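PDB 1ROW: sperm-specific class P protein 19 from Caenorhabditis elegans, which is of uncertain function but, as a sperm-specific member of the major sperm protein family, probably serves a structural role in nematode sperm. Local coordinates for residues L3-P7 against T20-N25. Residues are numbered along the deposited sequence; the frame is centred on the assembly and turned at random.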
ATOM      1  N   LEU A   3      10.371   3.074   6.434  1.00 31.92           N
ATOM      2  CA  LEU A   3       9.275   3.043   5.420  1.00 29.67           C
ATOM      3  C   LEU A   3       8.081   3.891   5.841  1.00 28.27           C
ATOM      4  O   LEU A   3       7.402   3.581   6.813  1.00 28.82           O
ATOM      5  CB  LEU A   3       8.804   1.610   5.193  1.00 31.13           C
ATOM      6  CG  LEU A   3       7.670   1.465   4.177  1.00 29.48           C
ATOM      7  CD1 LEU A   3       8.070   2.101   2.857  1.00 30.51           C
ATOM      8  CD2 LEU A   3       7.354  -0.007   3.989  1.00 33.31           C
ATOM      9  N   THR A   4       7.823   4.958   5.095  1.00 25.26           N
ATOM     10  CA  THR A   4       6.710   5.836   5.405  1.00 23.21           C
ATOM     11  C   THR A   4       5.726   5.934   4.242  1.00 22.74           C
ATOM     12  O   THR A   4       6.004   5.489   3.135  1.00 21.27           O
ATOM     13  CB  THR A   4       7.209   7.258   5.752  1.00 22.02           C
ATOM     14  OG1 THR A   4       8.012   7.756   4.678  1.00 21.46           O
ATOM     15  CG2 THR A   4       8.047   7.240   7.016  1.00 22.52           C
ATOM     16  N   ALA A   5       4.563   6.510   4.515  1.00 22.68           N
ATOM     17  CA  ALA A   5       3.546   6.707   3.497  1.00 22.09           C
ATOM     18  C   ALA A   5       3.087   8.151   3.629  1.00 23.14           C
ATOM     19  O   ALA A   5       2.683   8.590   4.706  1.00 23.12           O
ATOM     20  CB  ALA A   5       2.381   5.765   3.711  1.00 21.27           C
ATOM     21  N   ASP A   6       3.170   8.885   2.527  1.00 23.11           N
ATOM     22  CA  ASP A   6       2.776  10.283   2.495  1.00 25.67           C
ATOM     23  C   ASP A   6       1.605  10.472   1.536  1.00 23.65           C
ATOM     24  O   ASP A   6       1.770  10.368   0.323  1.00 23.00           O
ATOM     25  CB  ASP A   6       3.962  11.136   2.051  1.00 28.68           C
ATOM     26  CG  ASP A   6       3.587  12.587   1.828  1.00 34.30           C
ATOM     27  OD1 ASP A   6       3.019  13.208   2.754  1.00 32.97           O
ATOM     28  OD2 ASP A   6       3.867  13.101   0.724  1.00 37.23           O
ATOM     29  N   PRO A   7       0.404  10.750   2.069  1.00 22.41           N
ATOM     30  CA  PRO A   7       0.059  10.898   3.485  1.00 22.68           C
ATOM     31  C   PRO A   7      -0.097   9.550   4.168  1.00 23.79           C
ATOM     32  O   PRO A   7      -0.294   8.528   3.508  1.00 22.54           O
ATOM     33  CB  PRO A   7      -1.282  11.639   3.457  1.00 23.92           C
ATOM     34  CG  PRO A   7      -1.442  12.096   2.052  1.00 26.36           C
ATOM     35  CD  PRO A   7      -0.777  11.017   1.248  1.00 22.41           C
ATOM     36  N   THR A  20      -3.961   9.121  -3.629  1.00 19.15           N
ATOM     37  CA  THR A  20      -2.603   8.684  -3.939  1.00 19.11           C
ATOM     38  C   THR A  20      -1.662   8.839  -2.756  1.00 20.85           C
ATOM     39  O   THR A  20      -1.536   9.917  -2.172  1.00 20.31           O
ATOM     40  CB  THR A  20      -2.019   9.479  -5.112  1.00 18.64           C
ATOM     41  OG1 THR A  20      -2.901   9.386  -6.234  1.00 21.77           O
ATOM     42  CG2 THR A  20      -0.645   8.939  -5.494  1.00 20.21           C
ATOM     43  N   HIS A  21      -0.983   7.753  -2.417  1.00 19.79           N
ATOM     44  CA  HIS A  21      -0.055   7.759  -1.301  1.00 21.07           C
ATOM     45  C   HIS A  21       1.325   7.342  -1.783  1.00 22.19           C
ATOM     46  O   HIS A  21       1.472   6.353  -2.504  1.00 22.70           O
ATOM     47  CB  HIS A  21      -0.584   6.820  -0.216  1.00 19.98           C
ATOM     48  CG  HIS A  21      -1.951   7.193   0.265  1.00 19.73           C
ATOM     49  ND1 HIS A  21      -2.166   7.873   1.444  1.00 18.80           N
ATOM     50  CD2 HIS A  21      -3.163   7.075  -0.326  1.00 19.36           C
ATOM     51  CE1 HIS A  21      -3.451   8.160   1.557  1.00 20.60           C
ATOM     52  NE2 HIS A  21      -4.077   7.689   0.495  1.00 20.74           N
ATOM     53  N   LYS A  22       2.337   8.115  -1.399  1.00 23.69           N
ATOM     54  CA  LYS A  22       3.707   7.828  -1.806  1.00 26.71           C
ATOM     55  C   LYS A  22       4.461   7.040  -0.744  1.00 26.87           C
ATOM     56  O   LYS A  22       4.733   7.562   0.340  1.00 26.06           O
ATOM     57  CB  LYS A  22       4.475   9.128  -2.085  1.00 30.00           C
ATOM     58  CG  LYS A  22       3.842  10.048  -3.112  1.00 36.73           C
ATOM     59  CD  LYS A  22       4.625  11.363  -3.224  1.00 40.92           C
ATOM     60  CE  LYS A  22       3.918  12.370  -4.131  1.00 43.25           C
ATOM     61  NZ  LYS A  22       4.643  13.682  -4.201  1.00 44.71           N
ATOM     62  N   LEU A  23       4.790   5.786  -1.049  1.00 24.97           N
ATOM     63  CA  LEU A  23       5.552   4.970  -0.111  1.00 24.63           C
ATOM     64  C   LEU A  23       6.997   5.450  -0.210  1.00 24.90           C
ATOM     65  O   LEU A  23       7.565   5.526  -1.304  1.00 24.48           O
ATOM     66  CB  LEU A  23       5.466   3.485  -0.480  1.00 26.64           C
ATOM     67  CG  LEU A  23       4.087   2.827  -0.352  1.00 27.56           C
ATOM     68  CD1 LEU A  23       4.210   1.333  -0.616  1.00 27.29           C
ATOM     69  CD2 LEU A  23       3.529   3.070   1.043  1.00 27.69           C
ATOM     70  N   VAL A  24       7.586   5.797   0.928  1.00 22.75           N
ATOM     71  CA  VAL A  24       8.955   6.284   0.935  1.00 21.56           C
ATOM     72  C   VAL A  24       9.881   5.379   1.719  1.00 19.93           C
ATOM     73  O   VAL A  24       9.615   5.058   2.881  1.00 19.12           O
ATOM     74  CB  VAL A  24       9.036   7.700   1.534  1.00 23.18           C
ATOM     75  CG1 VAL A  24      10.487   8.179   1.548  1.00 23.33           C
ATOM     76  CG2 VAL A  24       8.167   8.649   0.726  1.00 24.38           C
ATOM     77  N   ASN A  25      10.966   4.969   1.074  1.00 18.44           N
ATOM     78  CA  ASN A  25      11.953   4.110   1.707  1.00 20.70           C
ATOM     79  C   ASN A  25      13.216   4.914   1.985  1.00 19.66           C
ATOM     80  O   ASN A  25      13.987   5.222   1.070  1.00 18.39           O
ATOM     81  CB  ASN A  25      12.284   2.912   0.806  1.00 17.55           C
ATOM     82  CG  ASN A  25      13.385   2.035   1.379  1.00 20.05           C
ATOM     83  OD1 ASN A  25      13.811   2.215   2.522  1.00 19.69           O
ATOM     84  ND2 ASN A  25      13.844   1.061   0.587  1.00 20.20           N
TER
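His21 closes one end of this strand pair by donating from ND1 to the carbonyl of Pro7. His21 ND1 lies 2.9 Å from Pro7 O, and the bond is nearly straight. The oxygen lies at the ring edge, almost in the imidazole plane. CG of His21 stands beside its own backbone N (chi1 -58°), which carries the ring across to Pro7. Pro7 follows a cis peptide bond, and its CD packs 3.4 Å from His21 ND1. NE2 of His21 bonds to Ser19 OG, so both ring nitrogens are engaged and the ring's rotation is fixed. A phenylalanine in its place would probably leave the Pro7 carbonyl without its donor, and the residue after the cis bond less firmly held. Between the ends the backbones pair antiparallel, with two-way bonds at Thr4 with Val24 and Asp6 with Lys22. The shortest of these is Val24 N to Thr4 O, 2.7 Å. In this immunoglobulin-like MSP fold, strand 4-6 is a short edge strand, and strand 17-25 continues the sheet to strand 56-64. The inward face carries Ala5 and Leu23. Ala5 CB meets Leu23 CD2 at 4.0 Å, and Leu23 also packs on Phe33. Leu3 CD1 tucks in nearby, 3.3 Å from Val24 O, and Leu3 reaches Ile31. The outward face is more open to solvent. Thr4 and Val24 run side by side there, and Thr4 OG1 still lies close against Val24 CB, at 3.3 Å. The Asp6 and Lys22 end is loose, both side chains extending outward. Asp6 OD2 and Lys22 NZ stay 5.0 Å apart, so any attraction is likely to be only long-range.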